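Local coordinates for Atu0111 protein (Agrobacterium tumefaciens, PDB 2FSQ) that is of unknown function but belongs to the 2H clan, whose paired His-x-Thr motifs point to a probable phosphoesterase-like activity, at residues 37-43 with 225-230; 59-63 with 77-81; 74-78 with 184-190; 83-87 with 177-183. All coordinates share one frame; numbering follows the deposited sequence. Where two conformers were deposited one is given.

The centre of contact 4 (83-87 with 177-183) lies about 3 Å from that of the chain; this contact holds both His-x-Thr motifs, with an acetate, probably from the crystallisation liquor, bound between them in what is probably the active-site cleft. Contact 2 is centred about 13 Å, and contacts 1 and 3 about 16 Å, from that of contact 4. Contact 3 comes near the acetate through the Tyr185 side chain, nearest atoms about 4 Å apart. Contacts 2 and 3 share Phe77 and Thr78, and both meet Leu183 of contact 4. Contact 1 packs against contacts 2 and 3, with Phe37 CE2 3.4 Å from Phe77 O and SE of the selenomethionine Met229 3.6 Å from Tyr185 OH.

Contact 1: residues 37-43 with 225-230; sequences FLPEPGN and EFKDMN
The Phe226 ring lies over the backbone of Gly42, whose carbonyl carbon C stands 3.4 Å above one ring face, displaced toward the rim, while Gly42 CA makes a CH-pi contact with the same ring. At the ring's edge, near its plane, Glu40 O approaches Phe226 CE1 to 3.2 Å, and Asp228 N also lies in the plane. With no side chain, Gly42 lets the ring settle directly on the main chain; Phe226 CG reaches this place by sitting between its own backbone N and carbonyl carbon (chi1 56°). The two residues form an antiparallel hydrogen-bonded pair where strands 42-48 and 222-226 run side by side, neighbours in the four-stranded antiparallel sheet. Gly42 N to Phe226 O and Phe226 N to Gly42 O, each 3.0 Å, complete the pair. Beyond it the chains stay together through Glu40 N, which gives a nearly straight bond of 2.8 Å to Lys227 O. The Glu40 carboxylate turns elsewhere, to a salt bridge with Arg30 and a hydrogen bond with Ser94.

Phe37 offers one face to CB of the selenomethionine Met229 in a second CH-pi contact, and the two side chains cross at about a right angle. Asn230 ND2 comes to the Phe37 ring obliquely, the amide and ring planes being 84° apart. An Asx turn, in which Asp228 OD1 accepts from Asn230 N, shapes the chain here. Waters close the remaining span: one joins Phe37 O to Asn230 OD1, another to Asp228 OD2, and a third donates to Leu38 O at 2.8 Å while accepting from Met229 N at 3.1 Å.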
loop_
_atom_site.group_PDB
_atom_site.type_symbol
_atom_site.label_atom_id
_atom_site.label_comp_id
_atom_site.label_asym_id
_atom_site.label_seq_id
_atom_site.Cartn_x
_atom_site.Cartn_y
_atom_site.Cartn_z
ATOM N N PHE A 37 15.275 -3.284 0.660
ATOM C CA PHE A 37 14.592 -2.342 1.550
ATOM C C PHE A 37 15.443 -1.890 2.718
ATOM O O PHE A 37 16.179 -2.692 3.303
ATOM C CB PHE A 37 13.210 -2.874 1.965
ATOM C CG PHE A 37 12.267 -2.972 0.792
ATOM C CD1 PHE A 37 11.704 -1.820 0.269
ATOM C CD2 PHE A 37 12.001 -4.188 0.174
ATOM C CE1 PHE A 37 10.877 -1.875 -0.846
ATOM C CE2 PHE A 37 11.158 -4.254 -0.943
ATOM C CZ PHE A 37 10.592 -3.092 -1.444
ATOM N N LEU A 38 15.353 -0.592 3.018
ATOM C CA LEU A 38 16.206 0.054 4.014
ATOM C C LEU A 38 15.425 0.409 5.271
ATOM O O LEU A 38 14.196 0.476 5.252
ATOM C CB LEU A 38 16.837 1.324 3.421
ATOM C CG LEU A 38 17.710 1.164 2.172
ATOM C CD1 LEU A 38 18.135 2.525 1.648
ATOM C CD2 LEU A 38 18.919 0.265 2.411
ATOM N N PRO A 39 16.130 0.622 6.388
ATOM C CA PRO A 39 15.438 0.982 7.629
ATOM C C PRO A 39 14.666 2.292 7.482
ATOM O O PRO A 39 15.233 3.321 7.098
ATOM C CB PRO A 39 16.577 1.170 8.635
ATOM C CG PRO A 39 17.726 0.447 8.044
ATOM C CD PRO A 39 17.588 0.507 6.574
ATOM N N GLU A 40 13.374 2.241 7.777
ATOM C CA GLU A 40 12.478 3.388 7.613
ATOM C C GLU A 40 11.260 3.168 8.535
ATOM O O GLU A 40 10.153 2.887 8.054
ATOM C CB GLU A 40 12.054 3.506 6.137
ATOM C CG GLU A 40 11.405 4.843 5.808
ATOM C CD GLU A 40 10.834 4.910 4.385
ATOM O OE1 GLU A 40 10.347 5.993 3.991
ATOM O OE2 GLU A 40 10.848 3.882 3.673
ATOM N N PRO A 41 11.476 3.221 9.866
ATOM C CA PRO A 41 10.422 2.744 10.771
ATOM C C PRO A 41 9.211 3.644 10.870
ATOM O O PRO A 41 9.314 4.857 10.742
ATOM C CB PRO A 41 11.106 2.659 12.141
ATOM C CG PRO A 41 12.570 2.823 11.864
ATOM C CD PRO A 41 12.721 3.563 10.582
ATOM N N GLY A 42 8.068 3.028 11.136
ATOM C CA GLY A 42 6.832 3.777 11.264
ATOM C C GLY A 42 5.730 2.909 11.815
ATOM O O GLY A 42 5.978 1.797 12.318
ATOM N N ASN A 43 4.507 3.410 11.699
ATOM C CA ASN A 43 3.337 2.648 12.064
ATOM C C ASN A 43 2.211 2.971 11.078
ATOM O O ASN A 43 2.351 3.885 10.255
ATOM C CB ASN A 43 2.955 2.872 13.537
ATOM C CG ASN A 43 2.760 4.334 13.890
ATOM O OD1 ASN A 43 2.073 5.070 13.189
ATOM N ND2 ASN A 43 3.324 4.747 15.023
ATOM N N GLU A 225 3.160 -1.871 13.502
ATOM C CA GLU A 225 4.444 -1.177 13.398
ATOM C C GLU A 225 5.359 -1.890 12.406
ATOM O O GLU A 225 5.207 -3.095 12.163
ATOM C CB GLU A 225 5.125 -1.048 14.772
ATOM C CG GLU A 225 5.576 -2.388 15.321
ATOM C CD GLU A 225 6.142 -2.324 16.721
ATOM O OE1 GLU A 225 6.106 -1.243 17.361
ATOM O OE2 GLU A 225 6.596 -3.390 17.181
ATOM N N PHE A 226 6.326 -1.164 11.852
ATOM C CA PHE A 226 7.263 -1.743 10.907
ATOM C C PHE A 226 8.628 -1.085 11.028
ATOM O O PHE A 226 8.697 0.104 11.377
ATOM C CB PHE A 226 6.751 -1.628 9.468
ATOM C CG PHE A 226 6.434 -0.205 9.040
ATOM C CD1 PHE A 226 7.422 0.604 8.484
ATOM C CD2 PHE A 226 5.143 0.309 9.188
ATOM C CE1 PHE A 226 7.135 1.930 8.082
ATOM C CE2 PHE A 226 4.841 1.622 8.805
ATOM C CZ PHE A 226 5.823 2.431 8.229
ATOM N N LYS A 227 9.680 -1.847 10.735
ATOM C CA LYS A 227 11.041 -1.312 10.624
ATOM C C LYS A 227 11.311 -0.840 9.202
ATOM O O LYS A 227 12.042 0.117 8.974
ATOM C CB LYS A 227 12.072 -2.386 11.015
ATOM C CG LYS A 227 13.534 -1.988 10.758
ATOM C CD LYS A 227 14.546 -2.927 11.429
ATOM C CE LYS A 227 15.724 -2.121 12.032
ATOM N NZ LYS A 227 16.669 -2.921 12.925
ATOM N N ASP A 228 10.685 -1.517 8.244
ATOM C CA ASP A 228 10.953 -1.340 6.820
ATOM C C ASP A 228 9.756 -1.967 6.098
ATOM O O ASP A 228 8.804 -2.426 6.748
ATOM C CB ASP A 228 12.294 -1.992 6.392
ATOM C CG ASP A 228 12.375 -3.464 6.711
ATOM O OD1 ASP A 228 11.326 -4.150 6.741
ATOM O OD2 ASP A 228 13.514 -3.933 6.952
HETATM N N MSE A 229 9.814 -2.025 4.779
HETATM C CA MSE A 229 8.659 -2.484 3.992
HETATM C C MSE A 229 8.444 -3.987 4.013
HETATM O O MSE A 229 7.497 -4.482 3.401
HETATM C CB MSE A 229 8.819 -2.042 2.543
HETATM C CG MSE A 229 8.808 -0.539 2.354
HETATM SE SE MSE A 229 7.242 0.423 3.125
HETATM C CE MSE A 229 8.079 1.175 4.696
ATOM N N ASN A 230 9.321 -4.714 4.697
ATOM C CA ASN A 230 9.294 -6.183 4.634
ATOM C C ASN A 230 8.296 -6.872 5.564
ATOM O O ASN A 230 7.979 -8.045 5.361
ATOM C CB ASN A 230 10.692 -6.747 4.921
ATOM C CG ASN A 230 11.679 -6.458 3.825
ATOM O OD1 ASN A 230 12.842 -6.110 4.086
ATOM N ND2 ASN A 230 11.240 -6.601 2.595
HETATM O O HOH W 1 15.603 -5.491 3.297
HETATM O O HOH W 2 15.935 -2.672 6.168
HETATM O O HOH W 3 11.869 0.047 3.782
#

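Contact 2: residues 59-63 with 77-81; sequences IVSTR and FTPVS
Arg63 reaches out from helix 54-67 and places its guanidinium between two apolar side chains of segment 77-81: Phe77 CD1 lies over one face and Val80 CG2 over the opposite one. Val80 CG2 stands 3.7 Å above the guanidinium plane, displaced toward its rim. Phe77 is no stacking partner, because its ring stands 75° from the guanidinium plane; the arginine and phenylalanine side chains slide past each other in opposite directions, Arg63 CG coming within 4.0 Å of Phe77 CD1 and Arg63 NH2 within 3.8 Å of Phe77 CB. An arginine chain extended as far as NE, with CG anti to the backbone N (chi1 -178°), spans the gap from the helix.

At the guanidinium edge the polar contacts gather on one carbonyl. Arg63 NH2 donates to Thr78 O at 2.9 Å, with the acceptor 17° out of the guanidinium plane. A water in that plane accepts from Arg63 NE at 2.7 Å and itself donates to Thr78 O, giving the carbonyl oxygen two donors and fixing the rotation of the guanidinium group. One turn back along the helix, Val60 CG2 meets Val80 CG1 at 3.7 Å, the two valines crossing at about a right angle. Phe77 also packs against Phe66 and Leu67 of the same helix.

This is a helix-to-loop junction in which an arginine ties down a main-chain carbonyl, and it joins helix 54-67 to the connection entering strand 84-92, which carries the first His-x-Thr motif of the 2H fold.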
loop_
_atom_site.group_PDB
_atom_site.type_symbol
_atom_site.label_atom_id
_atom_site.label_comp_id
_atom_site.label_asym_id
_atom_site.label_seq_id
_atom_site.Cartn_x
_atom_site.Cartn_y
_atom_site.Cartn_z
ATOM N N ILE A 59 -3.093 -13.488 -6.234
ATOM C CA ILE A 59 -2.237 -12.305 -6.250
ATOM C C ILE A 59 -0.780 -12.712 -6.464
ATOM O O ILE A 59 -0.044 -12.047 -7.213
ATOM C CB ILE A 59 -2.411 -11.481 -4.957
ATOM C CG1 ILE A 59 -3.810 -10.833 -4.969
ATOM C CG2 ILE A 59 -1.303 -10.421 -4.847
ATOM C CD1 ILE A 59 -4.225 -10.189 -3.650
ATOM N N VAL A 60 -0.400 -13.832 -5.860
ATOM C CA VAL A 60 0.955 -14.350 -6.011
ATOM C C VAL A 60 1.217 -14.750 -7.470
ATOM O O VAL A 60 2.312 -14.530 -7.983
ATOM C CB VAL A 60 1.245 -15.472 -5.011
ATOM C CG1 VAL A 60 2.573 -16.168 -5.327
ATOM C CG2 VAL A 60 1.297 -14.911 -3.585
ATOM N N SER A 61 0.209 -15.293 -8.154
ATOM C CA SER A 61 0.341 -15.581 -9.589
ATOM C C SER A 61 0.554 -14.328 -10.435
ATOM O O SER A 61 1.374 -14.321 -11.355
ATOM C CB SER A 61 -0.868 -16.361 -10.102
ATOM O OG SER A 61 -0.863 -17.677 -9.595
ATOM N N THR A 62 -0.193 -13.270 -10.123
ATOM C CA THR A 62 -0.031 -11.987 -10.808
ATOM C C THR A 62 1.396 -11.475 -10.590
ATOM O O THR A 62 2.087 -11.087 -11.531
ATOM C CB THR A 62 -1.055 -10.956 -10.277
ATOM O OG1 THR A 62 -2.385 -11.494 -10.398
ATOM C CG2 THR A 62 -0.939 -9.611 -11.008
ATOM N N ARG A 63 1.817 -11.495 -9.333
ATOM C CA ARG A 63 3.156 -11.089 -8.924
ATOM C C ARG A 63 4.259 -11.868 -9.669
ATOM O O ARG A 63 5.243 -11.266 -10.127
ATOM C CB ARG A 63 3.278 -11.264 -7.413
ATOM C CG ARG A 63 4.601 -10.841 -6.796
ATOM C CD ARG A 63 4.529 -11.137 -5.317
ATOM N NE ARG A 63 5.751 -10.795 -4.582
ATOM C CZ ARG A 63 6.842 -11.550 -4.515
ATOM N NH1 ARG A 63 6.889 -12.731 -5.138
ATOM N NH2 ARG A 63 7.895 -11.114 -3.815
ATOM N N PHE A 77 10.535 -5.831 -5.205
ATOM C CA PHE A 77 9.352 -6.573 -4.767
ATOM C C PHE A 77 9.406 -6.789 -3.268
ATOM O O PHE A 77 10.460 -7.129 -2.715
ATOM C CB PHE A 77 9.266 -7.941 -5.482
ATOM C CG PHE A 77 8.821 -7.844 -6.915
ATOM C CD1 PHE A 77 7.486 -8.070 -7.271
ATOM C CD2 PHE A 77 9.731 -7.510 -7.910
ATOM C CE1 PHE A 77 7.086 -7.972 -8.598
ATOM C CE2 PHE A 77 9.347 -7.421 -9.228
ATOM C CZ PHE A 77 8.024 -7.646 -9.582
ATOM N N THR A 78 8.266 -6.607 -2.617
ATOM C CA THR A 78 8.128 -6.844 -1.191
ATOM C C THR A 78 7.814 -8.336 -0.956
ATOM O O THR A 78 7.350 -9.029 -1.860
ATOM C CB THR A 78 6.989 -5.969 -0.651
ATOM O OG1 THR A 78 5.806 -6.257 -1.411
ATOM C CG2 THR A 78 7.327 -4.495 -0.848
ATOM N N PRO A 79 8.053 -8.837 0.263
ATOM C CA PRO A 79 7.777 -10.261 0.525
ATOM C C PRO A 79 6.293 -10.600 0.395
ATOM O O PRO A 79 5.436 -9.785 0.716
ATOM C CB PRO A 79 8.237 -10.457 1.984
ATOM C CG PRO A 79 9.242 -9.346 2.182
ATOM C CD PRO A 79 8.675 -8.175 1.424
ATOM N N VAL A 80 5.990 -11.815 -0.037
ATOM C CA VAL A 80 4.601 -12.237 -0.105
ATOM C C VAL A 80 3.906 -12.072 1.252
ATOM O O VAL A 80 2.752 -11.609 1.323
ATOM C CB VAL A 80 4.486 -13.683 -0.628
ATOM C CG1 VAL A 80 3.057 -14.205 -0.444
ATOM C CG2 VAL A 80 4.935 -13.741 -2.089
ATOM N N SER A 81 4.595 -12.397 2.344
ATOM C CA SER A 81 3.954 -12.324 3.656
ATOM C C SER A 81 3.669 -10.882 4.128
ATOM O O SER A 81 2.995 -10.699 5.141
ATOM C CB SER A 81 4.770 -13.041 4.732
ATOM O OG SER A 81 6.033 -12.409 4.896
HETATM O O HOH W 4 5.235 -8.268 -3.673
#

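Contact 3: residues 74-78 with 184-190; sequences QLAFT and SYIVSWF
Leu75 and Ile186 lie side by side, pointing the same way, and their end methyls are pressed together, Leu75 CD2 to Ile186 CD1 at 3.4 Å, tighter than usual van der Waals contact. Phe190 crosses Leu75 at about a right angle, bringing its CZ to 3.9 Å from Leu75 CD2, and Trp198 of helix 195-212 adjoins both residues. On the same sheet face Ser184 CB sits over the centre of the Phe77 ring, 4.0 Å above its plane. Ser184 OG, placed between the backbone N and the carbonyl carbon (chi1 77°), accordingly reaches Pro140 O, its hydrogen-bond partner.

Ala76 and Tyr185 occupy the other face, where Ala76 CB also meets Val187 CG2 at 3.8 Å. Ala76 and Tyr185 belong to a two-stranded antiparallel ribbon, 75-77 with 184-186, whose second strand follows closely on the strand bearing the second His-x-Thr motif. Ala76 N to Tyr185 O (2.8 Å, in the carbonyl plane) and Tyr185 N to Ala76 O (2.9 Å) are the reciprocal bonds of the pair. Tyr185 sends its hydroxyl off to Arg30, while its ring edge faces Thr78 CG2.

At the end of the ribbon Gln74 O receives Val187 N at 2.8 Å, and Ser188 N adds a weak, longer bond of 3.4 Å to the same oxygen.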
loop_
_atom_site.group_PDB
_atom_site.type_symbol
_atom_site.label_atom_id
_atom_site.label_comp_id
_atom_site.label_asym_id
_atom_site.label_seq_id
_atom_site.Cartn_x
_atom_site.Cartn_y
_atom_site.Cartn_z
ATOM N N GLN A 74 14.233 -3.821 -12.383
ATOM C CA GLN A 74 14.102 -2.392 -12.052
ATOM C C GLN A 74 13.034 -2.129 -10.996
ATOM O O GLN A 74 12.680 -0.975 -10.750
ATOM C CB GLN A 74 13.753 -1.595 -13.302
ATOM C CG GLN A 74 14.718 -1.775 -14.461
ATOM C CD GLN A 74 14.319 -0.945 -15.665
ATOM O OE1 GLN A 74 14.121 0.273 -15.581
ATOM N NE2 GLN A 74 14.239 -1.593 -16.798
ATOM N N LEU A 75 12.534 -3.201 -10.399
ATOM C CA LEU A 75 11.470 -3.151 -9.394
ATOM C C LEU A 75 11.958 -3.798 -8.121
ATOM O O LEU A 75 12.757 -4.735 -8.161
ATOM C CB LEU A 75 10.243 -3.913 -9.896
ATOM C CG LEU A 75 9.572 -3.390 -11.161
ATOM C CD1 LEU A 75 8.424 -4.318 -11.565
ATOM C CD2 LEU A 75 9.032 -1.994 -10.946
ATOM N N ALA A 76 11.512 -3.279 -6.983
ATOM C CA ALA A 76 11.838 -3.853 -5.688
ATOM C C ALA A 76 10.581 -4.503 -5.147
ATOM O O ALA A 76 9.628 -3.816 -4.726
ATOM C CB ALA A 76 12.336 -2.794 -4.724
ATOM N N PHE A 77 10.535 -5.831 -5.205
ATOM C CA PHE A 77 9.352 -6.573 -4.767
ATOM C C PHE A 77 9.406 -6.789 -3.268
ATOM O O PHE A 77 10.460 -7.129 -2.715
ATOM C CB PHE A 77 9.266 -7.941 -5.482
ATOM C CG PHE A 77 8.821 -7.844 -6.915
ATOM C CD1 PHE A 77 7.486 -8.070 -7.271
ATOM C CD2 PHE A 77 9.731 -7.510 -7.910
ATOM C CE1 PHE A 77 7.086 -7.972 -8.598
ATOM C CE2 PHE A 77 9.347 -7.421 -9.228
ATOM C CZ PHE A 77 8.024 -7.646 -9.582
ATOM N N THR A 78 8.266 -6.607 -2.617
ATOM C CA THR A 78 8.128 -6.844 -1.191
ATOM C C THR A 78 7.814 -8.336 -0.956
ATOM O O THR A 78 7.350 -9.029 -1.860
ATOM C CB THR A 78 6.989 -5.969 -0.651
ATOM O OG1 THR A 78 5.806 -6.257 -1.411
ATOM C CG2 THR A 78 7.327 -4.495 -0.848
ATOM N N SER A 184 5.336 -3.903 -5.654
ATOM C CA SER A 184 6.736 -3.504 -5.848
ATOM C C SER A 184 6.873 -2.001 -5.779
ATOM O O SER A 184 5.880 -1.267 -5.828
ATOM C CB SER A 184 7.271 -3.983 -7.207
ATOM O OG SER A 184 6.799 -3.172 -8.263
ATOM N N TYR A 185 8.125 -1.559 -5.702
ATOM C CA TYR A 185 8.471 -0.156 -5.875
ATOM C C TYR A 185 9.307 -0.002 -7.130
ATOM O O TYR A 185 10.164 -0.841 -7.415
ATOM C CB TYR A 185 9.275 0.341 -4.674
ATOM C CG TYR A 185 8.425 0.555 -3.453
ATOM C CD1 TYR A 185 7.931 1.828 -3.154
ATOM C CD2 TYR A 185 8.071 -0.505 -2.625
ATOM C CE1 TYR A 185 7.119 2.034 -2.060
ATOM C CE2 TYR A 185 7.252 -0.300 -1.510
ATOM C CZ TYR A 185 6.778 0.972 -1.248
ATOM O OH TYR A 185 5.985 1.192 -0.155
ATOM N N ILE A 186 9.107 1.099 -7.839
ATOM C CA ILE A 186 9.948 1.405 -8.998
ATOM C C ILE A 186 11.323 1.866 -8.497
ATOM O O ILE A 186 11.421 2.844 -7.749
ATOM C CB ILE A 186 9.345 2.529 -9.858
ATOM C CG1 ILE A 186 7.877 2.237 -10.185
ATOM C CG2 ILE A 186 10.210 2.777 -11.102
ATOM C CD1 ILE A 186 7.680 1.093 -11.104
ATOM N N VAL A 187 12.378 1.154 -8.899
ATOM C CA VAL A 187 13.750 1.536 -8.560
ATOM C C VAL A 187 14.374 2.443 -9.618
ATOM O O VAL A 187 15.080 3.406 -9.275
ATOM C CB VAL A 187 14.625 0.288 -8.344
ATOM C CG1 VAL A 187 16.040 0.690 -7.895
ATOM C CG2 VAL A 187 13.977 -0.631 -7.330
ATOM N N SER A 188 14.111 2.131 -10.893
ATOM C CA SER A 188 14.535 2.981 -12.013
ATOM C C SER A 188 13.441 3.021 -13.051
ATOM O O SER A 188 12.735 2.033 -13.232
ATOM C CB SER A 188 15.854 2.507 -12.638
ATOM O OG SER A 188 15.779 1.170 -13.115
ATOM N N TRP A 189 13.278 4.173 -13.698
ATOM C CA TRP A 189 12.179 4.365 -14.644
ATOM C C TRP A 189 12.335 3.454 -15.858
ATOM O O TRP A 189 13.447 3.065 -16.218
ATOM C CB TRP A 189 12.068 5.849 -15.051
ATOM C CG TRP A 189 11.921 6.796 -13.872
ATOM C CD1 TRP A 189 12.796 7.793 -13.511
ATOM C CD2 TRP A 189 10.863 6.826 -12.908
ATOM N NE1 TRP A 189 12.340 8.439 -12.384
ATOM C CE2 TRP A 189 11.151 7.881 -11.998
ATOM C CE3 TRP A 189 9.678 6.098 -12.741
ATOM C CZ2 TRP A 189 10.315 8.192 -10.918
ATOM C CZ3 TRP A 189 8.843 6.410 -11.662
ATOM C CH2 TRP A 189 9.166 7.459 -10.769
ATOM N N PHE A 190 11.207 3.090 -16.465
ATOM C CA PHE A 190 11.198 2.154 -17.592
ATOM C C PHE A 190 11.420 2.880 -18.906
ATOM O O PHE A 190 10.836 3.939 -19.138
ATOM C CB PHE A 190 9.835 1.442 -17.694
ATOM C CG PHE A 190 9.613 0.339 -16.687
ATOM C CD1 PHE A 190 10.303 0.283 -15.471
ATOM C CD2 PHE A 190 8.640 -0.625 -16.943
ATOM C CE1 PHE A 190 10.045 -0.738 -14.559
ATOM C CE2 PHE A 190 8.381 -1.638 -16.046
ATOM C CZ PHE A 190 9.086 -1.695 -14.842
#

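Contact 4: residues 83-87 with 177-183; sequences LHMTV and YEFHITL. With ACY (acetic acid), chain B.
Met85, the middle residue of the motif His84-Met85-Thr86, meets Phe179, which directly precedes the second motif, His180-Ile181-Thr182, in a Met-aromatic contact; the paired His-x-Thr motifs are the signature of the 2H phosphoesterase fold. The selenium of this selenomethionine lies obliquely 5.0 Å from the ring centroid, with CE beside Phe179 CD1. The apolar layer continues with Met85 CB on Ile181 CG1 and with Leu83 CD2 on Leu183 CD2 at 3.7 Å.

Between the two segments the polar joining runs through water. One molecule spans His84 N and Thr182 O, a second His84 O and Thr182 N, a third Thr86 N and His180 O; a fourth links Thr86 O, His180 N and Tyr177 OH.

The acetate, probably from the crystallisation liquor, lies between the motifs: Thr86 OG1 donates to its OXT and Thr182 OG1 to its O, each at 2.9 Å. The second water also donates to O and the third to OXT. The acetate methyl is modelled too close to His180 NE2, so its exact placement is doubtful. The paired motifs round a bound carboxylate are consistent with the active-site cleft of 2H phosphoesterases.

Within segment 177-183, His180 ND1 donates to Glu178 O at 2.9 Å, with that oxygen in the ring plane.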
loop_
_atom_site.group_PDB
_atom_site.type_symbol
_atom_site.label_atom_id
_atom_site.label_comp_id
_atom_site.label_asym_id
_atom_site.label_seq_id
_atom_site.Cartn_x
_atom_site.Cartn_y
_atom_site.Cartn_z
ATOM N N LEU A 83 2.225 -8.585 2.072
ATOM C CA LEU A 83 1.197 -7.980 1.225
ATOM C C LEU A 83 0.012 -7.493 2.039
ATOM O O LEU A 83 -0.494 -8.187 2.925
ATOM C CB LEU A 83 0.741 -8.957 0.141
ATOM C CG LEU A 83 1.804 -9.313 -0.911
ATOM C CD1 LEU A 83 1.331 -10.431 -1.863
ATOM C CD2 LEU A 83 2.317 -8.092 -1.703
ATOM N N HIS A 84 -0.420 -6.269 1.741
ATOM C CA HIS A 84 -1.478 -5.652 2.522
ATOM C C HIS A 84 -2.089 -4.512 1.746
ATOM O O HIS A 84 -1.464 -3.968 0.834
ATOM C CB HIS A 84 -0.909 -5.052 3.826
ATOM C CG HIS A 84 0.176 -4.046 3.592
ATOM N ND1 HIS A 84 -0.016 -2.677 3.613
ATOM C CD2 HIS A 84 1.491 -4.236 3.343
ATOM C CE1 HIS A 84 1.135 -2.071 3.354
ATOM N NE2 HIS A 84 2.064 -2.998 3.193
HETATM N N MSE A 85 -3.309 -4.155 2.119
HETATM C CA MSE A 85 -3.891 -2.900 1.675
HETATM C C MSE A 85 -3.847 -1.945 2.862
HETATM O O MSE A 85 -4.455 -2.208 3.897
HETATM C CB MSE A 85 -5.350 -3.075 1.242
HETATM C CG MSE A 85 -5.915 -1.761 0.717
HETATM SE SE MSE A 85 -7.852 -1.899 0.375
HETATM C CE MSE A 85 -8.444 -1.548 2.193
ATOM N N THR A 86 -3.167 -0.811 2.715
ATOM C CA THR A 86 -3.202 0.216 3.769
ATOM C C THR A 86 -4.608 0.825 3.839
ATOM O O THR A 86 -5.244 1.094 2.815
ATOM C CB THR A 86 -2.146 1.279 3.487
ATOM O OG1 THR A 86 -0.873 0.631 3.485
ATOM C CG2 THR A 86 -2.144 2.396 4.549
ATOM N N VAL A 87 -5.108 0.960 5.066
ATOM C CA VAL A 87 -6.390 1.624 5.298
ATOM C C VAL A 87 -6.142 3.081 5.691
ATOM O O VAL A 87 -6.807 3.980 5.192
ATOM C CB VAL A 87 -7.186 0.922 6.405
ATOM C CG1 VAL A 87 -8.516 1.632 6.688
ATOM C CG2 VAL A 87 -7.446 -0.532 5.998
ATOM N N TYR A 177 -8.283 9.455 -1.614
ATOM C CA TYR A 177 -7.297 8.396 -1.413
ATOM C C TYR A 177 -7.470 7.224 -2.379
ATOM O O TYR A 177 -8.582 6.701 -2.522
ATOM C CB TYR A 177 -7.368 7.915 0.052
ATOM C CG TYR A 177 -6.327 6.868 0.375
ATOM C CD1 TYR A 177 -4.989 7.208 0.526
ATOM C CD2 TYR A 177 -6.683 5.529 0.486
ATOM C CE1 TYR A 177 -4.032 6.257 0.786
ATOM C CE2 TYR A 177 -5.726 4.552 0.742
ATOM C CZ TYR A 177 -4.396 4.914 0.885
ATOM O OH TYR A 177 -3.427 3.954 1.131
ATOM N N GLU A 178 -6.368 6.797 -3.008
ATOM C CA GLU A 178 -6.390 5.621 -3.867
ATOM C C GLU A 178 -5.954 4.367 -3.087
ATOM O O GLU A 178 -4.781 4.220 -2.695
ATOM C CB GLU A 178 -5.468 5.842 -5.074
ATOM C CG GLU A 178 -5.462 4.663 -6.036
ATOM C CD GLU A 178 -4.611 4.921 -7.252
ATOM O OE1 GLU A 178 -3.374 4.972 -7.112
ATOM O OE2 GLU A 178 -5.188 5.058 -8.346
ATOM N N PHE A 179 -6.914 3.479 -2.849
ATOM C CA PHE A 179 -6.608 2.210 -2.219
ATOM C C PHE A 179 -5.811 1.324 -3.157
ATOM O O PHE A 179 -6.065 1.281 -4.356
ATOM C CB PHE A 179 -7.889 1.496 -1.785
ATOM C CG PHE A 179 -8.626 2.198 -0.689
ATOM C CD1 PHE A 179 -8.260 2.025 0.643
ATOM C CD2 PHE A 179 -9.693 3.037 -0.990
ATOM C CE1 PHE A 179 -8.954 2.685 1.652
ATOM C CE2 PHE A 179 -10.375 3.687 0.015
ATOM C CZ PHE A 179 -10.006 3.521 1.329
ATOM N N HIS A 180 -4.870 0.575 -2.600
ATOM C CA HIS A 180 -4.020 -0.259 -3.434
ATOM C C HIS A 180 -3.345 -1.333 -2.618
ATOM O O HIS A 180 -3.260 -1.226 -1.384
ATOM C CB HIS A 180 -2.970 0.594 -4.140
ATOM C CG HIS A 180 -2.092 1.349 -3.197
ATOM N ND1 HIS A 180 -2.509 2.498 -2.553
ATOM C CD2 HIS A 180 -0.825 1.115 -2.774
ATOM C CE1 HIS A 180 -1.533 2.941 -1.775
ATOM N NE2 HIS A 180 -0.497 2.128 -1.900
ATOM N N ILE A 181 -2.884 -2.376 -3.304
ATOM C CA ILE A 181 -1.928 -3.308 -2.716
ATOM C C ILE A 181 -0.612 -3.164 -3.479
ATOM O O ILE A 181 -0.557 -3.322 -4.696
ATOM C CB ILE A 181 -2.441 -4.757 -2.786
ATOM C CG1 ILE A 181 -3.625 -4.898 -1.828
ATOM C CG2 ILE A 181 -1.323 -5.735 -2.432
ATOM C CD1 ILE A 181 -4.275 -6.266 -1.800
ATOM N N THR A 182 0.445 -2.848 -2.752
ATOM C CA THR A 182 1.760 -2.708 -3.356
ATOM C C THR A 182 2.369 -4.091 -3.589
ATOM O O THR A 182 2.452 -4.901 -2.673
ATOM C CB THR A 182 2.644 -1.879 -2.424
ATOM O OG1 THR A 182 2.093 -0.557 -2.345
ATOM C CG2 THR A 182 4.107 -1.823 -2.939
ATOM N N LEU A 183 2.761 -4.346 -4.832
ATOM C CA LEU A 183 3.566 -5.519 -5.147
ATOM C C LEU A 183 5.047 -5.141 -5.251
ATOM O O LEU A 183 5.915 -5.968 -4.979
ATOM C CB LEU A 183 3.107 -6.165 -6.460
ATOM C CG LEU A 183 1.696 -6.759 -6.440
ATOM C CD1 LEU A 183 1.393 -7.356 -7.792
ATOM C CD2 LEU A 183 1.542 -7.807 -5.345
HETATM C C ACY B . 1.387 1.305 0.452
HETATM O O ACY B . 1.807 0.117 0.433
HETATM O OXT ACY B . 0.489 1.725 1.230
HETATM C CH3 ACY B . 1.948 2.276 -0.550
HETATM O O HOH W 5 1.598 -4.843 -0.058
HETATM O O HOH W 6 0.475 -2.273 0.031
HETATM O O HOH W 7 -4.246 1.453 0.309
HETATM O O HOH W 8 -1.689 0.041 0.430
#